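Local structure of fructokinase (Vibrio cholerae serotype O1, 5EYN) at residues A[43-57]-A[307-319]. The protein phosphorylates fructose at the expense of ATP, as a bacterial fructokinase of the PfkB carbohydrate kinase family within the ribokinase clan. Residues are numbered along the deposited sequence; the frame is centred on the assembly and turned at random.
Sequences PGGAPANVAVAIARL and GAMTALPNQAALY. With NA (sodium ion), chain F; FRU (beta-D-fructofuranose), chain B.
In this ribokinase-like fold, helix 46-56, which starts at the fructose site, is lined along one flank by the connection 307-314 leading into the C-terminal helix. Met-309 makes the widest contact: its SD lies 3.7 Å from Pro-43 CB, while CE touches both Ala-48 CB and Asn-49 OD1. That reach follows from a chain extended beyond CG (chi2 -178°, chi3 180°), which crosses the side chains of Asn-49 and Val-52 at about a right angle. Ala-308 CB packs against the Asn-49 amide, 3.3 Å from ND2; the same ND2 donates to fructose O4 and to Asp-266, so the connection backs a sugar-binding group. Gly-45 N and Ala-46 N complete this segment's grip on the sugar. Two waters each join Pro-43 O to the other segment, one at Ala-308 N and one at Met-309 N. At the start of the same connection, Gly-307 O coordinates the sodium ion together with the carbonyls of Ala-302 and Gln-305. Farther along, Leu-312 CD1 sits 3.6 Å from Asn-49 O and also touches Val-52 CG1. Arg-56, bent at chi2 (-130°), brings NH1 to the turn 309-312, where two carbonyls lie near the guanidinium plane: Leu-312 O at 2.9 Å, approached in its carbonyl plane on a lone pair, and Thr-310 O at 3.2 Å, approached from above its plane. A salt bridge from NH2 to Glu-83 further fixes the group. Where helix 46-56 ends, Asn-314 OD1 caps the next helix by accepting from Ala-317 N, and Gln-315 NE2 donates to Leu-57 O at 2.9 Å.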
# COMPACT_ATOMS: atom_id res chain seq x y z
N PRO A 43 12.43 5.90 -0.70
CA PRO A 43 11.69 7.15 -0.91
C PRO A 43 11.60 7.44 -2.38
O PRO A 43 12.56 7.23 -3.14
CB PRO A 43 12.54 8.18 -0.18
CG PRO A 43 13.95 7.62 -0.24
CD PRO A 43 13.79 6.13 -0.15
N GLY A 44 10.47 7.97 -2.81
CA GLY A 44 10.24 8.22 -4.21
C GLY A 44 9.11 9.20 -4.40
O GLY A 44 8.77 9.99 -3.51
N GLY A 45 8.56 9.16 -5.60
CA GLY A 45 7.53 10.10 -6.02
C GLY A 45 8.20 11.17 -6.87
O GLY A 45 9.05 11.90 -6.40
N ALA A 46 7.80 11.28 -8.14
CA ALA A 46 8.57 12.08 -9.09
C ALA A 46 8.89 13.49 -8.61
O ALA A 46 10.05 13.89 -8.67
CB ALA A 46 7.90 12.11 -10.45
N PRO A 47 7.90 14.28 -8.15
CA PRO A 47 8.30 15.63 -7.74
C PRO A 47 9.22 15.64 -6.50
O PRO A 47 10.06 16.53 -6.37
CB PRO A 47 6.97 16.32 -7.46
CG PRO A 47 6.01 15.25 -7.26
CD PRO A 47 6.45 14.08 -8.08
N ALA A 48 9.07 14.66 -5.62
CA ALA A 48 9.99 14.55 -4.47
C ALA A 48 11.40 14.21 -4.96
O ALA A 48 12.39 14.77 -4.47
CB ALA A 48 9.48 13.51 -3.50
N ASN A 49 11.47 13.32 -5.93
CA ASN A 49 12.74 12.94 -6.54
C ASN A 49 13.42 14.15 -7.14
O ASN A 49 14.62 14.37 -6.96
CB ASN A 49 12.51 11.90 -7.63
CG ASN A 49 11.95 10.59 -7.11
OD1 ASN A 49 12.11 10.24 -5.95
ND2 ASN A 49 11.32 9.84 -8.00
N VAL A 50 12.66 14.96 -7.87
CA VAL A 50 13.22 16.17 -8.46
C VAL A 50 13.73 17.13 -7.38
O VAL A 50 14.81 17.73 -7.51
CB VAL A 50 12.21 16.86 -9.39
CG1 VAL A 50 12.80 18.15 -9.93
CG2 VAL A 50 11.82 15.94 -10.55
N ALA A 51 12.93 17.30 -6.34
CA ALA A 51 13.30 18.19 -5.24
C ALA A 51 14.64 17.76 -4.66
O ALA A 51 15.52 18.59 -4.43
CB ALA A 51 12.24 18.20 -4.16
N VAL A 52 14.80 16.47 -4.40
CA VAL A 52 16.00 15.97 -3.79
C VAL A 52 17.16 16.10 -4.77
O VAL A 52 18.27 16.42 -4.37
CB VAL A 52 15.80 14.53 -3.31
CG1 VAL A 52 17.11 13.90 -2.87
CG2 VAL A 52 14.82 14.51 -2.14
N ALA A 53 16.92 15.86 -6.06
CA ALA A 53 17.99 15.97 -7.05
C ALA A 53 18.54 17.38 -7.04
O ALA A 53 19.76 17.58 -7.09
CB ALA A 53 17.49 15.65 -8.42
N ILE A 54 17.65 18.37 -7.01
CA ILE A 54 18.07 19.76 -6.99
C ILE A 54 18.87 20.07 -5.72
O ILE A 54 19.94 20.69 -5.77
CB ILE A 54 16.86 20.69 -7.12
CG1 ILE A 54 16.28 20.56 -8.53
CG2 ILE A 54 17.25 22.11 -6.83
CD1 ILE A 54 14.90 21.18 -8.70
N ALA A 55 18.36 19.64 -4.58
CA ALA A 55 19.02 19.88 -3.30
C ALA A 55 20.41 19.24 -3.25
O ALA A 55 21.36 19.84 -2.76
CB ALA A 55 18.15 19.39 -2.16
N ARG A 56 20.54 18.05 -3.81
CA ARG A 56 21.83 17.35 -3.79
C ARG A 56 22.87 18.10 -4.59
O ARG A 56 24.05 17.99 -4.30
CB ARG A 56 21.68 15.95 -4.34
CG ARG A 56 20.91 15.04 -3.43
CD ARG A 56 21.62 13.77 -3.18
NE ARG A 56 20.87 12.91 -2.28
CZ ARG A 56 20.83 11.60 -2.38
NH1 ARG A 56 21.48 10.99 -3.35
NH2 ARG A 56 20.13 10.90 -1.50
N LEU A 57 22.43 18.85 -5.59
CA LEU A 57 23.32 19.67 -6.41
C LEU A 57 23.54 21.05 -5.79
O LEU A 57 24.16 21.89 -6.41
CB LEU A 57 22.76 19.80 -7.83
CG LEU A 57 22.72 18.51 -8.67
CD1 LEU A 57 21.86 18.73 -9.91
CD2 LEU A 57 24.12 18.07 -9.04
N GLY A 307 16.43 2.56 -6.15
CA GLY A 307 15.72 3.66 -5.51
C GLY A 307 15.91 4.90 -6.36
O GLY A 307 16.99 5.17 -6.87
N ALA A 308 14.84 5.66 -6.54
CA ALA A 308 14.90 6.87 -7.36
C ALA A 308 15.89 7.89 -6.82
O ALA A 308 16.50 8.61 -7.59
CB ALA A 308 13.52 7.50 -7.46
N MET A 309 16.01 7.97 -5.50
CA MET A 309 16.80 9.04 -4.92
C MET A 309 18.22 8.63 -4.56
O MET A 309 19.07 9.46 -4.31
CB MET A 309 16.16 9.55 -3.64
CG MET A 309 14.82 10.17 -3.84
SD MET A 309 14.17 10.78 -2.28
CE MET A 309 12.60 11.46 -2.82
N THR A 310 18.47 7.33 -4.50
CA THR A 310 19.68 6.84 -3.83
C THR A 310 20.96 7.40 -4.44
O THR A 310 21.86 7.82 -3.70
CB THR A 310 19.70 5.32 -3.88
OG1 THR A 310 18.43 4.84 -3.41
CG2 THR A 310 20.81 4.79 -3.00
N ALA A 311 21.04 7.40 -5.76
CA ALA A 311 22.26 7.79 -6.45
C ALA A 311 22.17 9.16 -7.12
O ALA A 311 22.98 9.51 -7.97
CB ALA A 311 22.65 6.71 -7.47
N LEU A 312 21.17 9.95 -6.73
CA LEU A 312 21.11 11.33 -7.21
C LEU A 312 22.43 12.02 -6.84
O LEU A 312 22.79 12.07 -5.67
CB LEU A 312 19.91 12.06 -6.62
CG LEU A 312 18.55 11.54 -7.08
CD1 LEU A 312 17.45 12.23 -6.29
CD2 LEU A 312 18.39 11.80 -8.56
N PRO A 313 23.14 12.56 -7.84
CA PRO A 313 24.53 12.96 -7.56
C PRO A 313 24.67 14.33 -6.93
O PRO A 313 23.82 15.22 -7.09
CB PRO A 313 25.17 12.96 -8.95
CG PRO A 313 24.05 13.29 -9.88
CD PRO A 313 22.86 12.57 -9.28
N ASN A 314 25.76 14.52 -6.21
CA ASN A 314 26.21 15.86 -5.87
C ASN A 314 27.11 16.39 -6.97
O ASN A 314 27.41 15.68 -7.94
CB ASN A 314 26.90 15.90 -4.49
CG ASN A 314 28.06 14.93 -4.36
OD1 ASN A 314 28.73 14.56 -5.33
ND2 ASN A 314 28.32 14.52 -3.12
N GLN A 315 27.55 17.63 -6.84
CA GLN A 315 28.36 18.22 -7.88
C GLN A 315 29.70 17.51 -8.06
O GLN A 315 30.15 17.34 -9.19
CB GLN A 315 28.57 19.69 -7.62
CG GLN A 315 27.34 20.52 -7.90
CD GLN A 315 27.61 22.00 -7.92
OE1 GLN A 315 28.74 22.43 -8.16
NE2 GLN A 315 26.58 22.79 -7.69
N ALA A 316 30.34 17.07 -6.97
CA ALA A 316 31.63 16.40 -7.10
C ALA A 316 31.48 15.14 -7.94
O ALA A 316 32.30 14.88 -8.82
CB ALA A 316 32.21 16.05 -5.73
N ALA A 317 30.42 14.37 -7.71
CA ALA A 317 30.21 13.15 -8.48
C ALA A 317 29.88 13.47 -9.91
O ALA A 317 30.34 12.80 -10.84
CB ALA A 317 29.10 12.30 -7.85
N LEU A 318 29.02 14.47 -10.12
CA LEU A 318 28.59 14.80 -11.47
C LEU A 318 29.74 15.33 -12.31
O LEU A 318 29.94 14.89 -13.44
CB LEU A 318 27.45 15.81 -11.44
CG LEU A 318 26.92 16.23 -12.82
CD1 LEU A 318 26.31 15.06 -13.55
CD2 LEU A 318 25.91 17.33 -12.66
N TYR A 319 30.51 16.26 -11.76
CA TYR A 319 31.65 16.78 -12.49
C TYR A 319 32.64 15.66 -12.85
O TYR A 319 33.16 15.63 -13.96
CB TYR A 319 32.35 17.87 -11.68
CG TYR A 319 31.74 19.25 -11.81
CD1 TYR A 319 31.63 19.87 -13.05
CD2 TYR A 319 31.31 19.96 -10.69
CE1 TYR A 319 31.09 21.14 -13.16
CE2 TYR A 319 30.77 21.24 -10.80
CZ TYR A 319 30.67 21.82 -12.04
OH TYR A 319 30.14 23.09 -12.14
NA NA F . 18.46 4.98 -8.35
C1 FRU B . 5.16 8.22 -9.33
C2 FRU B . 6.39 7.35 -9.58
C3 FRU B . 7.15 6.87 -8.36
C4 FRU B . 8.59 6.91 -8.77
C5 FRU B . 8.58 8.00 -9.78
C6 FRU B . 9.60 7.83 -10.88
O1 FRU B . 5.52 9.45 -8.78
O2 FRU B . 5.94 6.25 -10.31
O3 FRU B . 6.65 5.61 -8.01
O4 FRU B . 9.45 7.23 -7.73
O5 FRU B . 7.28 8.10 -10.34
O6 FRU B . 9.53 8.89 -11.81
O HOH W 1 12.42 5.16 -5.17
O HOH W 2 15.09 6.21 -3.43
O HOH W 3 21.14 15.24 -8.04
O HOH W 4 26.45 19.32 -4.83
O HOH W 5 19.11 7.19 -7.83
O HOH W 6 17.27 4.37 -9.82